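Local coordinates for protein transcriptional regulator, TetR family (Cytophaga hutchinsonii, PDB 3EUP) that probably regulates transcription as a dimer, binding DNA through an N-terminal helix-turn-helix domain and responding to a small molecule through its all-helical C-terminal domain, at residues A61-N66 and R125-E130; Y65-V70 and L133-N138; T75-A80 and Y91-N96; P109-T114 and L168-I173. All coordinates share one frame; numbering follows the deposited sequence.

Contact 1 of 4, residues A61-N66 and R125-E130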
# COMPACT_ATOMS: atom_id res chain seq x y z
N ALA A 61 -10.53 12.24 -12.50
CA ALA A 61 -10.75 11.54 -13.76
C ALA A 61 -9.62 10.53 -14.03
O ALA A 61 -9.90 9.41 -14.49
CB ALA A 61 -10.86 12.58 -14.94
N ALA A 62 -8.38 10.92 -13.76
CA ALA A 62 -7.24 9.98 -13.88
C ALA A 62 -7.44 8.74 -13.04
O ALA A 62 -7.18 7.64 -13.50
CB ALA A 62 -5.89 10.63 -13.51
N PHE A 63 -7.86 8.92 -11.78
CA PHE A 63 -8.11 7.78 -10.93
C PHE A 63 -9.19 6.89 -11.52
O PHE A 63 -9.02 5.67 -11.64
CB PHE A 63 -8.50 8.18 -9.49
CG PHE A 63 -8.89 7.01 -8.66
CD1 PHE A 63 -7.92 6.23 -8.07
CD2 PHE A 63 -10.22 6.61 -8.57
CE1 PHE A 63 -8.25 5.08 -7.34
CE2 PHE A 63 -10.56 5.44 -7.85
CZ PHE A 63 -9.58 4.70 -7.22
N ASP A 64 -10.31 7.49 -11.93
CA ASP A 64 -11.38 6.69 -12.57
C ASP A 64 -10.88 5.92 -13.79
O ASP A 64 -11.22 4.77 -13.97
CB ASP A 64 -12.57 7.55 -12.94
CG ASP A 64 -13.37 8.02 -11.71
OD1 ASP A 64 -13.19 7.45 -10.61
OD2 ASP A 64 -14.15 9.00 -11.84
N TYR A 65 -10.00 6.53 -14.59
CA TYR A 65 -9.45 5.81 -15.76
C TYR A 65 -8.46 4.68 -15.37
O TYR A 65 -8.52 3.57 -15.90
CB TYR A 65 -8.79 6.79 -16.72
CG TYR A 65 -8.03 6.17 -17.87
CD1 TYR A 65 -8.62 6.04 -19.11
CD2 TYR A 65 -6.70 5.76 -17.72
CE1 TYR A 65 -7.94 5.50 -20.17
CE2 TYR A 65 -6.01 5.18 -18.80
CZ TYR A 65 -6.63 5.08 -20.02
OH TYR A 65 -5.99 4.53 -21.11
N ASN A 66 -7.54 4.99 -14.48
CA ASN A 66 -6.56 4.01 -13.99
C ASN A 66 -7.16 2.78 -13.35
O ASN A 66 -6.82 1.63 -13.71
CB ASN A 66 -5.59 4.70 -13.01
CG ASN A 66 -4.52 5.50 -13.72
OD1 ASN A 66 -3.99 6.48 -13.19
ND2 ASN A 66 -4.20 5.09 -14.94
N ARG A 125 -10.01 10.03 -1.22
CA ARG A 125 -10.06 8.94 -0.28
C ARG A 125 -11.38 8.21 -0.46
O ARG A 125 -11.44 6.98 -0.48
CB ARG A 125 -9.93 9.46 1.16
CG ARG A 125 -9.51 8.42 2.18
CD ARG A 125 -10.58 7.49 2.60
NE ARG A 125 -11.72 8.20 3.17
CZ ARG A 125 -12.93 7.68 3.32
NH1 ARG A 125 -13.21 6.43 2.95
NH2 ARG A 125 -13.89 8.43 3.87
N LYS A 126 -12.47 8.98 -0.58
CA LYS A 126 -13.77 8.36 -0.76
C LYS A 126 -13.83 7.51 -2.03
O LYS A 126 -14.43 6.47 -2.02
CB LYS A 126 -14.90 9.42 -0.68
CG LYS A 126 -15.12 9.85 0.77
CD LYS A 126 -16.00 11.16 0.94
CE LYS A 126 -16.25 11.50 2.44
NZ LYS A 126 -16.99 12.81 2.59
N LYS A 127 -13.22 7.97 -3.11
CA LYS A 127 -13.17 7.18 -4.33
C LYS A 127 -12.44 5.90 -4.09
O LYS A 127 -12.87 4.86 -4.57
CB LYS A 127 -12.46 7.90 -5.48
CG LYS A 127 -13.03 9.26 -5.86
CD LYS A 127 -14.12 9.17 -6.84
CE LYS A 127 -13.58 9.14 -8.25
NZ LYS A 127 -14.73 9.31 -9.21
N ALA A 128 -11.34 5.96 -3.34
CA ALA A 128 -10.57 4.72 -3.08
C ALA A 128 -11.37 3.74 -2.25
O ALA A 128 -11.36 2.54 -2.50
CB ALA A 128 -9.21 5.05 -2.42
N GLY A 129 -12.08 4.26 -1.25
CA GLY A 129 -12.95 3.44 -0.42
C GLY A 129 -14.07 2.76 -1.19
O GLY A 129 -14.30 1.55 -1.06
N GLU A 130 -14.74 3.54 -2.03
CA GLU A 130 -15.77 2.97 -2.92
C GLU A 130 -15.14 1.88 -3.81
O GLU A 130 -15.72 0.81 -4.02
CB GLU A 130 -16.40 4.04 -3.80
CG GLU A 130 -17.19 5.13 -3.09
CD GLU A 130 -17.83 6.16 -4.08
OE1 GLU A 130 -17.09 6.78 -4.93
OE2 GLU A 130 -19.09 6.30 -4.04
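Phe-63 and Asp-64 meet Lys-127 and Ala-128 where helix 55-78 runs beside helix 122-148 in a TetR-family fold. In this family the long helix after the helix-turn-helix leads from the DNA-binding domain into the C-terminal domain, and here helix 55-78 holds that place. The two short segments run nearly parallel, at 17°, with their axes 11.1 Å apart, a spacing wide enough to need long side chains.

Phe-63 comes first. Its CG is anti to the backbone N (chi1 174°), and the ring leans obliquely on the second helix, with CE2 3.9 Å from CB of Lys-127 and CZ 4.3 Å from CA of Ala-128. The ring meets Ala-128 at its CA, and a small residue there is consistent with so close an approach. Thr-113 of helix 109-117 also packs on Phe-63, making the phenyl group part of a three-helix junction in the protein interior.

Asp-64, one residue on, lies at the more open margin, where a charged pair suits better than another hydrocarbon. The Lys-127 chain bends at both chi2 and chi3, which carries its ammonium back across the gap while its first methylene stays against Phe-63. One lysine thus serves two neighbours, apolar near the backbone and ionic at the end. Both carboxylate oxygens of Asp-64 take part in the salt bridge. The bond from Lys-127 NZ to Asp-64 OD1, at 2.8 Å, is weak, whereas the one to Asp-64 OD2, at 2.7 Å, uses that oxygen's syn lone pair.

Contact 2 of 4, residues Y65-V70 and L133-N138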
# COMPACT_ATOMS: atom_id res chain seq x y z
N TYR A 65 -10.00 6.53 -14.59
CA TYR A 65 -9.45 5.81 -15.76
C TYR A 65 -8.46 4.68 -15.37
O TYR A 65 -8.52 3.57 -15.90
CB TYR A 65 -8.79 6.79 -16.72
CG TYR A 65 -8.03 6.17 -17.87
CD1 TYR A 65 -8.62 6.04 -19.11
CD2 TYR A 65 -6.70 5.76 -17.72
CE1 TYR A 65 -7.94 5.50 -20.17
CE2 TYR A 65 -6.01 5.18 -18.80
CZ TYR A 65 -6.63 5.08 -20.02
OH TYR A 65 -5.99 4.53 -21.11
N ASN A 66 -7.54 4.99 -14.48
CA ASN A 66 -6.56 4.01 -13.99
C ASN A 66 -7.16 2.78 -13.35
O ASN A 66 -6.82 1.63 -13.71
CB ASN A 66 -5.59 4.70 -13.01
CG ASN A 66 -4.52 5.50 -13.72
OD1 ASN A 66 -3.99 6.48 -13.19
ND2 ASN A 66 -4.20 5.09 -14.94
N TRP A 67 -8.06 3.01 -12.41
CA TRP A 67 -8.77 1.95 -11.76
C TRP A 67 -9.78 1.30 -12.73
O TRP A 67 -9.93 0.09 -12.71
CB TRP A 67 -9.43 2.45 -10.48
CG TRP A 67 -10.09 1.36 -9.73
CD1 TRP A 67 -11.43 1.19 -9.55
CD2 TRP A 67 -9.45 0.22 -9.15
NE1 TRP A 67 -11.65 0.05 -8.83
CE2 TRP A 67 -10.46 -0.57 -8.58
CE3 TRP A 67 -8.12 -0.19 -9.02
CZ2 TRP A 67 -10.18 -1.73 -7.88
CZ3 TRP A 67 -7.84 -1.34 -8.32
CH2 TRP A 67 -8.86 -2.10 -7.76
N GLY A 68 -10.46 2.09 -13.56
CA GLY A 68 -11.35 1.50 -14.57
C GLY A 68 -10.58 0.51 -15.46
O GLY A 68 -11.11 -0.53 -15.89
N HIS A 69 -9.32 0.85 -15.74
CA HIS A 69 -8.47 -0.04 -16.52
C HIS A 69 -8.17 -1.34 -15.76
O HIS A 69 -8.23 -2.43 -16.37
CB HIS A 69 -7.17 0.62 -16.89
CG HIS A 69 -6.34 -0.20 -17.82
ND1 HIS A 69 -5.31 -1.01 -17.38
CD2 HIS A 69 -6.42 -0.38 -19.15
CE1 HIS A 69 -4.78 -1.63 -18.41
NE2 HIS A 69 -5.43 -1.27 -19.50
N VAL A 70 -7.87 -1.25 -14.46
CA VAL A 70 -7.61 -2.46 -13.70
C VAL A 70 -8.89 -3.32 -13.67
O VAL A 70 -8.83 -4.52 -13.85
CB VAL A 70 -7.15 -2.19 -12.24
CG1 VAL A 70 -7.07 -3.53 -11.45
CG2 VAL A 70 -5.81 -1.47 -12.22
N LEU A 133 -14.54 -1.28 -1.78
CA LEU A 133 -15.78 -1.93 -1.42
C LEU A 133 -16.49 -2.57 -2.63
O LEU A 133 -17.06 -3.65 -2.50
CB LEU A 133 -16.71 -1.00 -0.63
CG LEU A 133 -16.10 -0.66 0.74
CD1 LEU A 133 -16.91 0.45 1.54
CD2 LEU A 133 -15.91 -1.95 1.57
N SER A 134 -16.44 -1.94 -3.80
CA SER A 134 -16.98 -2.56 -5.02
C SER A 134 -16.23 -3.83 -5.44
O SER A 134 -16.84 -4.77 -5.95
CB SER A 134 -16.95 -1.59 -6.19
OG SER A 134 -17.89 -0.56 -5.93
N TRP A 135 -14.90 -3.79 -5.28
CA TRP A 135 -14.06 -4.93 -5.55
C TRP A 135 -14.46 -6.03 -4.58
O TRP A 135 -14.76 -7.14 -5.03
CB TRP A 135 -12.59 -4.57 -5.41
CG TRP A 135 -11.61 -5.64 -5.70
CD1 TRP A 135 -11.84 -6.87 -6.26
CD2 TRP A 135 -10.20 -5.58 -5.45
NE1 TRP A 135 -10.66 -7.57 -6.35
CE2 TRP A 135 -9.64 -6.79 -5.86
CE3 TRP A 135 -9.37 -4.60 -4.90
CZ2 TRP A 135 -8.26 -7.05 -5.75
CZ3 TRP A 135 -7.98 -4.86 -4.83
CH2 TRP A 135 -7.46 -6.07 -5.23
N LYS A 136 -14.55 -5.71 -3.28
CA LYS A 136 -15.02 -6.67 -2.26
C LYS A 136 -16.39 -7.30 -2.64
O LYS A 136 -16.57 -8.52 -2.52
CB LYS A 136 -15.04 -6.04 -0.85
CG LYS A 136 -15.68 -6.89 0.27
CD LYS A 136 -17.24 -6.89 0.18
CE LYS A 136 -17.98 -7.42 1.42
NZ LYS A 136 -17.09 -8.32 2.19
N LYS A 137 -17.32 -6.48 -3.11
CA LYS A 137 -18.67 -6.97 -3.43
C LYS A 137 -18.65 -7.94 -4.61
O LYS A 137 -19.35 -8.94 -4.62
CB LYS A 137 -19.64 -5.80 -3.70
CG LYS A 137 -20.59 -5.52 -2.52
CD LYS A 137 -21.12 -4.03 -2.45
CE LYS A 137 -19.98 -3.00 -2.34
NZ LYS A 137 -20.42 -1.58 -2.16
N ASN A 138 -17.83 -7.64 -5.60
CA ASN A 138 -17.61 -8.56 -6.70
C ASN A 138 -17.04 -9.88 -6.24
O ASN A 138 -17.48 -10.92 -6.70
CB ASN A 138 -16.70 -7.95 -7.74
CG ASN A 138 -17.38 -6.85 -8.54
OD1 ASN A 138 -16.78 -5.82 -8.82
ND2 ASN A 138 -18.62 -7.08 -8.91
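Trp-67 and Trp-135 both set CG anti to the backbone N (chi1 -176° and -178°), and from facing helices these torsions throw the two indoles out toward each other. The reach is needed, because their CA atoms stand 10.7 Å apart, a gap that the two long indoles bridge between them. The side chains cross at roughly a right angle, and the touch is confined to the six-membered rings. CH2, at the far corner of the Trp-67 indole, approaches CE3 of Trp-135 to 3.8 Å and CZ3 of Trp-135 to 4.1 Å. Seen from Trp-67, the neighbour lies at the ring's edge, near its plane. The six-membered planes are inclined at 55° with centroids 5.8 Å apart, an oblique meeting that is neither a stack nor a T-shaped pair.

Leu-110 of helix 109-117 touches both indoles, so the aromatic pair shares an aliphatic neighbour within the core. Tryptophan suits Trp-135 for a second reason: its NE1 is hydrogen-bonded to Tyr-91 OH, which satisfies the one polar atom of a buried indole and tends to fix the ring's rotation. Across the aromatic pair itself the attraction is dispersion and hydrophobic burial. The arrangement joins helix 55-78 to helix 122-148 inside the helical C-terminal domain of the TetR fold, with large side chains filling the interior between the two helices.

Contact 3 of 4, residues T75-A80 and Y91-N96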
# COMPACT_ATOMS: atom_id res chain seq x y z
N THR A 75 -12.05 -8.03 -15.23
CA THR A 75 -13.30 -8.48 -15.88
C THR A 75 -12.99 -9.41 -17.06
O THR A 75 -13.58 -10.48 -17.21
CB THR A 75 -14.21 -7.28 -16.32
OG1 THR A 75 -14.70 -6.59 -15.16
CG2 THR A 75 -15.43 -7.76 -17.12
N ALA A 76 -12.04 -9.01 -17.89
CA ALA A 76 -11.76 -9.77 -19.09
C ALA A 76 -11.13 -11.11 -18.73
O ALA A 76 -11.49 -12.13 -19.30
CB ALA A 76 -10.86 -8.96 -20.05
N LYS A 77 -10.25 -11.13 -17.73
CA LYS A 77 -9.60 -12.36 -17.28
C LYS A 77 -10.56 -13.29 -16.54
O LYS A 77 -10.54 -14.49 -16.74
CB LYS A 77 -8.39 -12.03 -16.39
CG LYS A 77 -7.20 -11.56 -17.21
CD LYS A 77 -5.96 -11.47 -16.40
CE LYS A 77 -4.78 -11.25 -17.31
NZ LYS A 77 -4.50 -12.48 -18.05
N VAL A 78 -11.45 -12.72 -15.74
CA VAL A 78 -12.47 -13.50 -15.05
C VAL A 78 -13.43 -14.18 -16.06
O VAL A 78 -13.70 -15.36 -15.95
CB VAL A 78 -13.24 -12.61 -14.04
CG1 VAL A 78 -14.51 -13.24 -13.61
CG2 VAL A 78 -12.36 -12.34 -12.82
N GLN A 79 -13.88 -13.44 -17.07
CA GLN A 79 -14.80 -13.99 -18.07
C GLN A 79 -14.14 -15.06 -18.95
O GLN A 79 -14.82 -15.72 -19.70
CB GLN A 79 -15.39 -12.86 -18.94
CG GLN A 79 -16.33 -11.87 -18.15
CD GLN A 79 -16.73 -10.59 -18.94
OE1 GLN A 79 -16.34 -10.39 -20.10
NE2 GLN A 79 -17.50 -9.73 -18.30
N ALA A 80 -12.82 -15.25 -18.86
CA ALA A 80 -12.16 -16.32 -19.60
C ALA A 80 -11.93 -17.59 -18.77
O ALA A 80 -11.45 -18.60 -19.31
CB ALA A 80 -10.84 -15.82 -20.16
N TYR A 91 -5.20 -12.72 -10.25
CA TYR A 91 -4.42 -11.55 -9.82
C TYR A 91 -2.94 -11.64 -10.17
O TYR A 91 -2.37 -10.73 -10.74
CB TYR A 91 -4.67 -11.27 -8.31
CG TYR A 91 -6.15 -10.95 -8.11
CD1 TYR A 91 -6.65 -9.71 -8.45
CD2 TYR A 91 -7.06 -11.95 -7.73
CE1 TYR A 91 -7.99 -9.44 -8.34
CE2 TYR A 91 -8.40 -11.69 -7.63
CZ TYR A 91 -8.86 -10.44 -7.93
OH TYR A 91 -10.20 -10.17 -7.86
N SER A 92 -2.31 -12.77 -9.89
CA SER A 92 -0.92 -12.92 -10.25
C SER A 92 -0.63 -12.69 -11.74
O SER A 92 0.36 -12.05 -12.11
CB SER A 92 -0.40 -14.30 -9.87
OG SER A 92 0.96 -14.31 -10.21
N SER A 93 -1.49 -13.20 -12.62
CA SER A 93 -1.19 -13.05 -14.02
C SER A 93 -1.47 -11.59 -14.40
O SER A 93 -0.71 -10.99 -15.15
CB SER A 93 -1.94 -14.07 -14.89
OG SER A 93 -3.22 -13.58 -15.19
N MET A 94 -2.51 -10.98 -13.82
CA MET A 94 -2.79 -9.59 -14.12
C MET A 94 -1.62 -8.67 -13.76
O MET A 94 -1.28 -7.76 -14.54
CB MET A 94 -4.09 -9.17 -13.45
CG MET A 94 -4.54 -7.77 -13.81
SD MET A 94 -6.10 -7.31 -12.95
CE MET A 94 -6.80 -8.96 -12.47
N TYR A 95 -0.99 -8.89 -12.59
CA TYR A 95 0.05 -7.98 -12.12
C TYR A 95 1.44 -8.34 -12.66
O TYR A 95 2.24 -7.44 -12.90
CB TYR A 95 0.12 -7.92 -10.58
CG TYR A 95 1.17 -6.94 -10.05
CD1 TYR A 95 0.95 -5.57 -10.12
CD2 TYR A 95 2.38 -7.39 -9.53
CE1 TYR A 95 1.90 -4.67 -9.63
CE2 TYR A 95 3.35 -6.51 -9.08
CZ TYR A 95 3.10 -5.16 -9.12
OH TYR A 95 4.02 -4.25 -8.67
N ASN A 96 1.74 -9.62 -12.82
CA ASN A 96 3.09 -10.03 -13.24
C ASN A 96 3.31 -10.25 -14.75
O ASN A 96 4.45 -10.23 -15.18
CB ASN A 96 3.51 -11.33 -12.53
CG ASN A 96 3.50 -11.21 -10.99
OD1 ASN A 96 2.68 -11.83 -10.26
ND2 ASN A 96 4.43 -10.41 -10.49
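Ser-93 OG lies between Lys-77 and the carbonyl oxygen of Val-90, three residues earlier: it accepts a weak hydrogen bond from Lys-77 NZ at 3.3 Å and makes another weak one to that carbonyl. It can do both because a hydroxyl can donate to the carbonyl oxygen and accept from the ammonium at once. With chi1 at 85°, OG sits between the backbone N and the carbonyl carbon, turned toward helix 55-78.

Lys-77 spans the gap nearly extended until chi4 (-72°), where it bends and brings its ammonium beside the serine. Its methylenes do much of the touching: CD is 4.2 Å from CB of Met-94, and CE is 4.1 Å from CA of the same residue. Val-90 and Leu-102 also pack against this lysine. Met-94 is buried, its flexible thioether running on toward Val-73, Leu-74 and Phe-103, so it suits the interior side of the contact as lysine suits the margin.

Chemically, the junction between helix 55-78 and helix 91-96 therefore rests more on hydrocarbon contact than on its long polar bond, and the lysine, which is partly exposed, probably keeps its charge.

Contact 4 of 4, residues P109-T114 and L168-I173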
# COMPACT_ATOMS: atom_id res chain seq x y z
N PRO A 109 -3.49 1.93 -8.79
CA PRO A 109 -3.99 3.25 -8.40
C PRO A 109 -4.70 3.27 -7.04
O PRO A 109 -4.79 4.33 -6.39
CB PRO A 109 -4.93 3.62 -9.52
CG PRO A 109 -5.31 2.33 -10.19
CD PRO A 109 -4.13 1.42 -10.01
N LEU A 110 -5.21 2.12 -6.60
CA LEU A 110 -5.96 2.08 -5.36
C LEU A 110 -4.98 2.23 -4.21
O LEU A 110 -5.16 3.06 -3.31
CB LEU A 110 -6.77 0.79 -5.32
CG LEU A 110 -7.51 0.37 -4.08
CD1 LEU A 110 -8.38 -0.87 -4.42
CD2 LEU A 110 -6.50 0.08 -2.98
N LEU A 111 -3.89 1.46 -4.30
CA LEU A 111 -2.81 1.59 -3.36
C LEU A 111 -2.22 2.99 -3.44
O LEU A 111 -2.08 3.63 -2.45
CB LEU A 111 -1.80 0.51 -3.73
CG LEU A 111 -0.64 0.15 -2.90
CD1 LEU A 111 -1.03 -0.23 -1.45
CD2 LEU A 111 0.09 -1.03 -3.63
N ASN A 112 -1.93 3.50 -4.64
CA ASN A 112 -1.24 4.75 -4.78
C ASN A 112 -2.08 5.92 -4.35
O ASN A 112 -1.57 6.90 -3.73
CB ASN A 112 -0.78 4.98 -6.23
CG ASN A 112 0.15 3.89 -6.73
OD1 ASN A 112 0.62 3.03 -5.95
ND2 ASN A 112 0.34 3.85 -8.05
N THR A 113 -3.37 5.85 -4.66
CA THR A 113 -4.27 6.95 -4.30
C THR A 113 -4.57 7.00 -2.79
O THR A 113 -4.61 8.09 -2.15
CB THR A 113 -5.56 6.94 -5.17
OG1 THR A 113 -5.19 7.21 -6.52
CG2 THR A 113 -6.60 7.97 -4.72
N THR A 114 -4.79 5.83 -2.21
CA THR A 114 -5.12 5.75 -0.81
C THR A 114 -3.99 6.37 0.05
O THR A 114 -4.28 7.11 0.98
CB THR A 114 -5.35 4.27 -0.31
OG1 THR A 114 -6.43 3.68 -1.03
CG2 THR A 114 -5.68 4.24 1.21
N LEU A 168 -4.09 -9.47 0.49
CA LEU A 168 -3.00 -10.23 -0.04
C LEU A 168 -2.51 -9.71 -1.39
O LEU A 168 -1.30 -9.69 -1.64
CB LEU A 168 -3.36 -11.70 -0.14
CG LEU A 168 -3.34 -12.51 1.16
CD1 LEU A 168 -3.96 -13.92 0.89
CD2 LEU A 168 -1.92 -12.57 1.71
N VAL A 169 -3.43 -9.29 -2.27
CA VAL A 169 -3.05 -8.78 -3.56
C VAL A 169 -2.32 -7.43 -3.42
O VAL A 169 -1.23 -7.26 -3.94
CB VAL A 169 -4.27 -8.67 -4.50
CG1 VAL A 169 -3.90 -7.92 -5.80
CG2 VAL A 169 -4.80 -10.10 -4.82
N GLU A 170 -2.90 -6.51 -2.65
CA GLU A 170 -2.31 -5.21 -2.47
C GLU A 170 -0.99 -5.28 -1.72
O GLU A 170 -0.08 -4.55 -2.04
CB GLU A 170 -3.32 -4.28 -1.81
CG GLU A 170 -4.59 -4.10 -2.63
CD GLU A 170 -4.32 -3.58 -4.04
OE1 GLU A 170 -4.09 -2.34 -4.20
OE2 GLU A 170 -4.37 -4.40 -4.98
N GLY A 171 -0.89 -6.18 -0.74
CA GLY A 171 0.33 -6.44 0.01
C GLY A 171 1.42 -7.05 -0.86
O GLY A 171 2.59 -6.68 -0.70
N ALA A 172 1.04 -7.93 -1.79
CA ALA A 172 1.97 -8.51 -2.75
C ALA A 172 2.56 -7.40 -3.61
O ALA A 172 3.76 -7.33 -3.76
CB ALA A 172 1.29 -9.64 -3.64
N ILE A 173 1.71 -6.50 -4.12
CA ILE A 173 2.15 -5.39 -4.96
C ILE A 173 3.14 -4.50 -4.20
O ILE A 173 4.23 -4.15 -4.72
CB ILE A 173 0.98 -4.60 -5.57
CG1 ILE A 173 0.14 -5.51 -6.53
CG2 ILE A 173 1.48 -3.24 -6.20
CD1 ILE A 173 -1.13 -4.86 -7.12
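The carboxylate of Glu-170 is wedged between two leucines, one on either side of its plane: Leu-110 CD2 lies 3.6 Å from OE1 of Glu-170, and Leu-111 CB is 3.7 Å from the same OE1. Trp-135 rests near the other oxygen, on the Leu-110 side. OE1 is buried and has no polar partner in the model, a costly setting for a full negative charge that may raise the tendency of the acid to hold a proton. The Glu-170 chain bends at chi2, folding the acid group toward the leucines.

Beside this, Leu-111 and Ile-173 slide past each other in opposite directions, with CD2 of Leu-111 3.7 Å from CG2 of Ile-173. Branched aliphatic residues suit this place because they fill the space between helices that cross steeply, at -76°. The nearest CA atoms of the two segments are those of Leu-111 and Glu-170, 6.9 Å apart.

Within helix 109-117, Thr-114 turns its hydroxyl back on the chain. Leu-110 O accepts from Thr-114 OG1 at 2.7 Å and from Thr-114 N at 3.0 Å, the two donors coming from opposite faces of the carbonyl plane; the side-chain bond gives the hydroxyl of this buried threonine a partner.

Leu-174 of the second subunit packs on both Thr-114 and Glu-170, so the dimer partner helps enclose the site. Steeply crossed helices about a largely apolar interior are in keeping with the C-terminal domain of TetR regulators, the domain that in relatives receives the inducer.

Helix 55-78 runs through contacts 1, 2 and 3 in chain order. Contacts 1 and 2 pair it with the same partner, helix 122-148, at centres 9 Å apart, while contact 3, made farther along, joins it to helix 91-96 about 20 Å from the centre of contact 1. Contact 4 brings helix 109-117 against helix 158-179, and its segments alternate along the chain with those of contacts 1 and 2. It touches all the others, lying 12 to 16 Å from their centres. Contacts 1, 2 and 4 each reach the second subunit, contact 2 through a single residue. Together they tie the helix leading from the DNA-binding domain into the C-terminal core and dimer interface, a route by which ligand signals probably travel in this family.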